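PDB 6JEB: beta-N-acetylhexosaminidase from Akkermansia muciniphila, which hydrolyses terminal non-reducing N-acetyl-D-hexosamine residues from N-acetyl-beta-D-hexosaminides, including N-glycans and chitobiose. Local coordinates for residues 190-204 / 223-236. Residues are numbered along the deposited sequence; the frame is centred on the assembly and turned at random.
With ZN (zinc ion), chain B.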
loop_
_atom_site.group_PDB
_atom_site.type_symbol
_atom_site.label_atom_id
_atom_site.label_comp_id
_atom_site.label_asym_id
_atom_site.label_seq_id
_atom_site.Cartn_x
_atom_site.Cartn_y
_atom_site.Cartn_z
ATOM N N MET A 190 11.971 -7.255 7.686
ATOM C CA MET A 190 13.149 -7.676 8.432
ATOM C C MET A 190 13.661 -6.479 9.217
ATOM O O MET A 190 13.408 -5.333 8.834
ATOM C CB MET A 190 14.236 -8.172 7.473
ATOM C CG MET A 190 14.631 -7.144 6.433
ATOM S SD MET A 190 15.784 -7.802 5.218
ATOM C CE MET A 190 14.682 -8.688 4.152
ATOM N N PRO A 191 14.395 -6.707 10.322
ATOM C CA PRO A 191 14.797 -8.010 10.859
ATOM C C PRO A 191 13.748 -8.660 11.761
ATOM O O PRO A 191 13.916 -9.830 12.118
ATOM C CB PRO A 191 16.059 -7.670 11.659
ATOM C CG PRO A 191 15.793 -6.273 12.179
ATOM C CD PRO A 191 15.005 -5.588 11.070
ATOM N N GLY A 192 12.698 -7.926 12.123
ATOM C CA GLY A 192 11.644 -8.432 12.974
ATOM C C GLY A 192 10.424 -8.871 12.195
ATOM O O GLY A 192 10.484 -9.142 10.989
ATOM N N HIS A 193 9.292 -8.937 12.896
ATOM C CA HIS A 193 8.058 -9.476 12.327
ATOM C C HIS A 193 8.328 -10.803 11.620
ATOM O O HIS A 193 7.838 -11.070 10.519
ATOM C CB HIS A 193 7.365 -8.456 11.415
ATOM C CG HIS A 193 6.530 -7.466 12.167
ATOM N ND1 HIS A 193 5.234 -7.738 12.553
ATOM C CD2 HIS A 193 6.811 -6.223 12.634
ATOM C CE1 HIS A 193 4.744 -6.697 13.206
ATOM N NE2 HIS A 193 5.682 -5.764 13.272
ATOM N N ASN A 194 9.095 -11.659 12.300
ATOM C CA ASN A 194 9.704 -12.822 11.670
ATOM C C ASN A 194 9.385 -14.124 12.397
ATOM O O ASN A 194 10.141 -15.094 12.270
ATOM C CB ASN A 194 11.222 -12.636 11.546
ATOM C CG ASN A 194 11.652 -12.292 10.131
ATOM O OD1 ASN A 194 11.032 -12.727 9.158
ATOM N ND2 ASN A 194 12.733 -11.531 10.007
ATOM N N GLN A 195 8.277 -14.190 13.142
ATOM C CA GLN A 195 7.991 -15.438 13.851
ATOM C C GLN A 195 7.765 -16.596 12.883
ATOM O O GLN A 195 8.150 -17.733 13.178
ATOM C CB GLN A 195 6.821 -15.295 14.820
ATOM C CG GLN A 195 6.641 -16.549 15.682
ATOM C CD GLN A 195 5.740 -16.321 16.870
ATOM O OE1 GLN A 195 5.682 -15.210 17.408
ATOM N NE2 GLN A 195 5.024 -17.367 17.288
ATOM N N ALA A 196 7.151 -16.336 11.723
ATOM C CA ALA A 196 6.920 -17.420 10.772
ATOM C C ALA A 196 8.242 -17.944 10.221
ATOM O O ALA A 196 8.449 -19.165 10.127
ATOM C CB ALA A 196 5.977 -16.968 9.652
ATOM N N LEU A 197 9.164 -17.036 9.888
ATOM C CA LEU A 197 10.489 -17.452 9.444
ATOM C C LEU A 197 11.218 -18.233 10.535
ATOM O O LEU A 197 11.912 -19.217 10.244
ATOM C CB LEU A 197 11.300 -16.228 9.001
ATOM C CG LEU A 197 12.700 -16.496 8.436
ATOM C CD1 LEU A 197 12.642 -17.390 7.200
ATOM C CD2 LEU A 197 13.425 -15.178 8.135
ATOM N N HIS A 198 11.064 -17.822 11.801
ATOM C CA HIS A 198 11.700 -18.545 12.902
ATOM C C HIS A 198 11.127 -19.949 13.044
ATOM O O HIS A 198 11.867 -20.902 13.312
ATOM C CB HIS A 198 11.565 -17.747 14.208
ATOM C CG HIS A 198 12.443 -18.238 15.321
ATOM N ND1 HIS A 198 13.181 -17.384 16.113
ATOM C CD2 HIS A 198 12.694 -19.489 15.782
ATOM C CE1 HIS A 198 13.856 -18.087 17.007
ATOM N NE2 HIS A 198 13.581 -19.366 16.826
ATOM N N ALA A 199 9.811 -20.096 12.883
ATOM C CA ALA A 199 9.209 -21.424 12.949
ATOM C C ALA A 199 9.827 -22.363 11.919
ATOM O O ALA A 199 10.067 -23.546 12.209
ATOM C CB ALA A 199 7.695 -21.321 12.749
ATOM N N ALA A 200 10.125 -21.844 10.721
ATOM C CA ALA A 200 10.696 -22.667 9.657
ATOM C C ALA A 200 12.203 -22.837 9.806
ATOM O O ALA A 200 12.725 -23.948 9.645
ATOM C CB ALA A 200 10.376 -22.048 8.297
ATOM N N TYR A 201 12.915 -21.743 10.086
ATOM C CA TYR A 201 14.379 -21.705 10.062
ATOM C C TYR A 201 14.887 -21.041 11.337
ATOM O O TYR A 201 15.407 -19.915 11.312
ATOM C CB TYR A 201 14.891 -20.990 8.806
ATOM C CG TYR A 201 14.594 -21.776 7.549
ATOM C CD1 TYR A 201 15.309 -22.931 7.253
ATOM C CD2 TYR A 201 13.575 -21.392 6.675
ATOM C CE1 TYR A 201 15.032 -23.685 6.129
ATOM C CE2 TYR A 201 13.290 -22.143 5.540
ATOM C CZ TYR A 201 14.032 -23.285 5.271
ATOM O OH TYR A 201 13.751 -24.041 4.158
ATOM N N PRO A 202 14.754 -21.721 12.479
ATOM C CA PRO A 202 15.236 -21.131 13.738
ATOM C C PRO A 202 16.714 -20.809 13.703
ATOM O O PRO A 202 17.165 -19.893 14.409
ATOM C CB PRO A 202 14.914 -22.216 14.776
ATOM C CG PRO A 202 14.851 -23.493 13.974
ATOM C CD PRO A 202 14.233 -23.087 12.668
ATOM N N GLU A 203 17.481 -21.525 12.875
ATOM C CA GLU A 203 18.914 -21.293 12.760
ATOM C C GLU A 203 19.259 -19.906 12.222
ATOM O O GLU A 203 20.432 -19.521 12.285
ATOM C CB GLU A 203 19.557 -22.375 11.881
ATOM C CG GLU A 203 19.037 -22.424 10.434
ATOM C CD GLU A 203 17.970 -23.485 10.209
ATOM O OE1 GLU A 203 17.103 -23.658 11.091
ATOM O OE2 GLU A 203 18.001 -24.159 9.151
ATOM N N PHE A 204 18.290 -19.151 11.696
ATOM C CA PHE A 204 18.566 -17.794 11.229
ATOM C C PHE A 204 18.572 -16.766 12.356
ATOM O O PHE A 204 18.830 -15.588 12.089
ATOM C CB PHE A 204 17.524 -17.337 10.196
ATOM C CG PHE A 204 17.523 -18.116 8.902
ATOM C CD1 PHE A 204 18.507 -19.051 8.600
ATOM C CD2 PHE A 204 16.517 -17.884 7.966
ATOM C CE1 PHE A 204 18.475 -19.758 7.377
ATOM C CE2 PHE A 204 16.471 -18.575 6.751
ATOM C CZ PHE A 204 17.451 -19.516 6.456
ATOM N N GLU A 223 11.846 -11.596 18.035
ATOM C CA GLU A 223 12.761 -12.460 17.292
ATOM C C GLU A 223 13.321 -11.723 16.079
ATOM O O GLU A 223 12.604 -11.485 15.101
ATOM C CB GLU A 223 12.031 -13.729 16.861
ATOM C CG GLU A 223 11.595 -14.605 18.015
ATOM C CD GLU A 223 12.771 -15.174 18.783
ATOM O OE1 GLU A 223 13.863 -15.311 18.187
ATOM O OE2 GLU A 223 12.608 -15.488 19.979
ATOM N N LEU A 224 14.607 -11.386 16.117
ATOM C CA LEU A 224 15.279 -10.754 14.991
ATOM C C LEU A 224 16.239 -11.747 14.347
ATOM O O LEU A 224 16.928 -12.500 15.047
ATOM C CB LEU A 224 16.077 -9.522 15.445
ATOM C CG LEU A 224 15.344 -8.445 16.252
ATOM C CD1 LEU A 224 16.207 -7.204 16.390
ATOM C CD2 LEU A 224 14.007 -8.079 15.618
ATOM N N VAL A 225 16.300 -11.742 13.011
ATOM C CA VAL A 225 17.346 -12.514 12.349
ATOM C C VAL A 225 18.712 -12.031 12.845
ATOM O O VAL A 225 18.901 -10.853 13.183
ATOM C CB VAL A 225 17.256 -12.457 10.814
ATOM C CG1 VAL A 225 16.031 -13.225 10.320
ATOM C CG2 VAL A 225 17.245 -10.998 10.319
ATOM N N CYS A 226 19.668 -12.957 12.917
ATOM C CA CYS A 226 20.990 -12.633 13.436
ATOM C C CYS A 226 21.898 -12.223 12.283
ATOM O O CYS A 226 22.204 -13.063 11.425
ATOM C CB CYS A 226 21.581 -13.827 14.167
ATOM S SG CYS A 226 23.224 -13.448 14.845
ATOM N N PRO A 227 22.359 -10.970 12.218
ATOM C CA PRO A 227 23.218 -10.560 11.094
ATOM C C PRO A 227 24.553 -11.279 11.044
ATOM O O PRO A 227 25.255 -11.155 10.032
ATOM C CB PRO A 227 23.418 -9.053 11.324
ATOM C CG PRO A 227 22.289 -8.642 12.221
ATOM C CD PRO A 227 22.035 -9.840 13.105
ATOM N N GLN A 228 24.936 -12.006 12.094
ATOM C CA GLN A 228 26.236 -12.668 12.088
ATOM C C GLN A 228 26.214 -14.017 11.394
ATOM O O GLN A 228 27.279 -14.619 11.210
ATOM C CB GLN A 228 26.748 -12.861 13.519
ATOM C CG GLN A 228 26.492 -11.674 14.452
ATOM C CD GLN A 228 26.724 -10.319 13.794
ATOM O OE1 GLN A 228 27.607 -10.151 12.944
ATOM N NE2 GLN A 228 25.932 -9.340 14.196
ATOM N N LYS A 229 25.050 -14.504 10.991
ATOM C CA LYS A 229 24.942 -15.863 10.483
ATOM C C LYS A 229 24.993 -15.866 8.964
ATOM O O LYS A 229 24.163 -15.198 8.323
ATOM C CB LYS A 229 23.652 -16.500 10.979
ATOM C CG LYS A 229 23.592 -16.528 12.500
ATOM C CD LYS A 229 22.838 -17.735 13.003
ATOM C CE LYS A 229 22.868 -17.808 14.513
ATOM N NZ LYS A 229 21.952 -18.870 15.030
ATOM N N PRO A 230 25.940 -16.583 8.352
ATOM C CA PRO A 230 26.035 -16.561 6.885
ATOM C C PRO A 230 24.785 -17.067 6.203
ATOM O O PRO A 230 24.472 -16.619 5.091
ATOM C CB PRO A 230 27.243 -17.461 6.591
ATOM C CG PRO A 230 27.403 -18.312 7.829
ATOM C CD PRO A 230 26.973 -17.432 8.973
ATOM N N GLU A 231 24.057 -17.994 6.829
ATOM C CA GLU A 231 22.824 -18.519 6.247
ATOM C C GLU A 231 21.786 -17.427 6.030
ATOM O O GLU A 231 20.966 -17.517 5.112
ATOM C CB GLU A 231 22.221 -19.567 7.181
ATOM C CG GLU A 231 23.048 -20.818 7.358
ATOM C CD GLU A 231 24.114 -20.693 8.439
ATOM O OE1 GLU A 231 24.283 -19.598 9.039
ATOM O OE2 GLU A 231 24.781 -21.714 8.688
ATOM N N VAL A 232 21.781 -16.416 6.903
ATOM C CA VAL A 232 20.826 -15.318 6.772
ATOM C C VAL A 232 21.062 -14.576 5.465
ATOM O O VAL A 232 20.125 -14.281 4.714
ATOM C CB VAL A 232 20.932 -14.377 7.988
ATOM C CG1 VAL A 232 20.225 -13.062 7.715
ATOM C CG2 VAL A 232 20.359 -15.052 9.220
ATOM N N TRP A 233 22.329 -14.288 5.159
ATOM C CA TRP A 233 22.646 -13.527 3.955
ATOM C C TRP A 233 22.463 -14.361 2.696
ATOM O O TRP A 233 22.028 -13.838 1.664
ATOM C CB TRP A 233 24.049 -12.925 4.075
ATOM C CG TRP A 233 24.081 -12.018 5.250
ATOM C CD1 TRP A 233 24.714 -12.233 6.439
ATOM C CD2 TRP A 233 23.368 -10.783 5.390
ATOM N NE1 TRP A 233 24.458 -11.197 7.300
ATOM C CE2 TRP A 233 23.636 -10.292 6.680
ATOM C CE3 TRP A 233 22.530 -10.047 4.545
ATOM C CZ2 TRP A 233 23.108 -9.084 7.144
ATOM C CZ3 TRP A 233 22.010 -8.849 5.002
ATOM C CH2 TRP A 233 22.302 -8.377 6.292
ATOM N N LYS A 234 22.782 -15.659 2.754
ATOM C CA LYS A 234 22.486 -16.521 1.617
ATOM C C LYS A 234 20.984 -16.597 1.379
ATOM O O LYS A 234 20.529 -16.574 0.227
ATOM C CB LYS A 234 23.064 -17.917 1.839
ATOM C CG LYS A 234 22.923 -18.832 0.631
ATOM C CD LYS A 234 23.728 -20.101 0.799
ATOM C CE LYS A 234 23.616 -20.999 -0.433
ATOM N NZ LYS A 234 24.178 -22.353 -0.195
ATOM N N PHE A 235 20.201 -16.665 2.457
ATOM C CA PHE A 235 18.749 -16.722 2.324
ATOM C C PHE A 235 18.212 -15.451 1.680
ATOM O O PHE A 235 17.467 -15.506 0.696
ATOM C CB PHE A 235 18.110 -16.932 3.701
ATOM C CG PHE A 235 16.608 -16.816 3.701
ATOM C CD1 PHE A 235 15.826 -17.772 3.064
ATOM C CD2 PHE A 235 15.982 -15.769 4.356
ATOM C CE1 PHE A 235 14.441 -17.677 3.069
ATOM C CE2 PHE A 235 14.587 -15.668 4.375
ATOM C CZ PHE A 235 13.820 -16.619 3.731
ATOM N N TYR A 236 18.577 -14.285 2.221
ATOM C CA TYR A 236 18.020 -13.057 1.657
ATOM C C TYR A 236 18.506 -12.807 0.235
ATOM O O TYR A 236 17.758 -12.249 -0.574
ATOM C CB TYR A 236 18.270 -11.864 2.579
ATOM C CG TYR A 236 17.361 -11.864 3.791
ATOM C CD1 TYR A 236 15.983 -11.999 3.660
ATOM C CD2 TYR A 236 17.882 -11.729 5.066
ATOM C CE1 TYR A 236 15.153 -11.998 4.769
ATOM C CE2 TYR A 236 17.066 -11.726 6.177
ATOM C CZ TYR A 236 15.699 -11.859 6.024
ATOM O OH TYR A 236 14.877 -11.855 7.132
HETATM ZN ZN ZN B . 22.718 -12.378 16.864
HETATM O O HOH W 1 12.218 -11.739 6.877
HETATM O O HOH W 2 10.007 -11.381 14.943
HETATM O O HOH W 3 22.394 -20.991 13.672
#
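F204 drives its ring against the start of helix 230-246: CE2 sits over one face of the F235 ring, 3.5 Å from F235 CG, the two planes inclined at 40°. V232 CG2 packs on F204 CB, and Y201 CB covers the centre of one F204 face. With chi1 at -65°, CG anti to the carbonyl carbon, the ring swings toward F235. F204 O accepts a nearly straight bond, in its carbonyl plane, from C226 N (2.9 Å). Cut back to alanine, F204 would probably leave a gap against V232 and strip the F235 face of its aromatic partner. The side chain of C226 binds zinc through SG at 2.3 Å; C206, C267 and C270 complete this Cys4 site in the TIM-barrel catalytic domain of the family 20 hexosaminidase. Further along the helix, M190 lays SD and CE over one face of Y236, a Met-aromatic contact. P191 O is gripped from opposite faces of its plane, by V225 N at 3.2 Å and N194 ND2 at 3.0 Å. On the same loop, H193 bonds D130 and E258 of the charge relay. The solvent side is looser: in the conformer modelled here, K229 NZ bonds E203 O from above its carbonyl plane and also F205 O, and a water bridges NZ and E203 O.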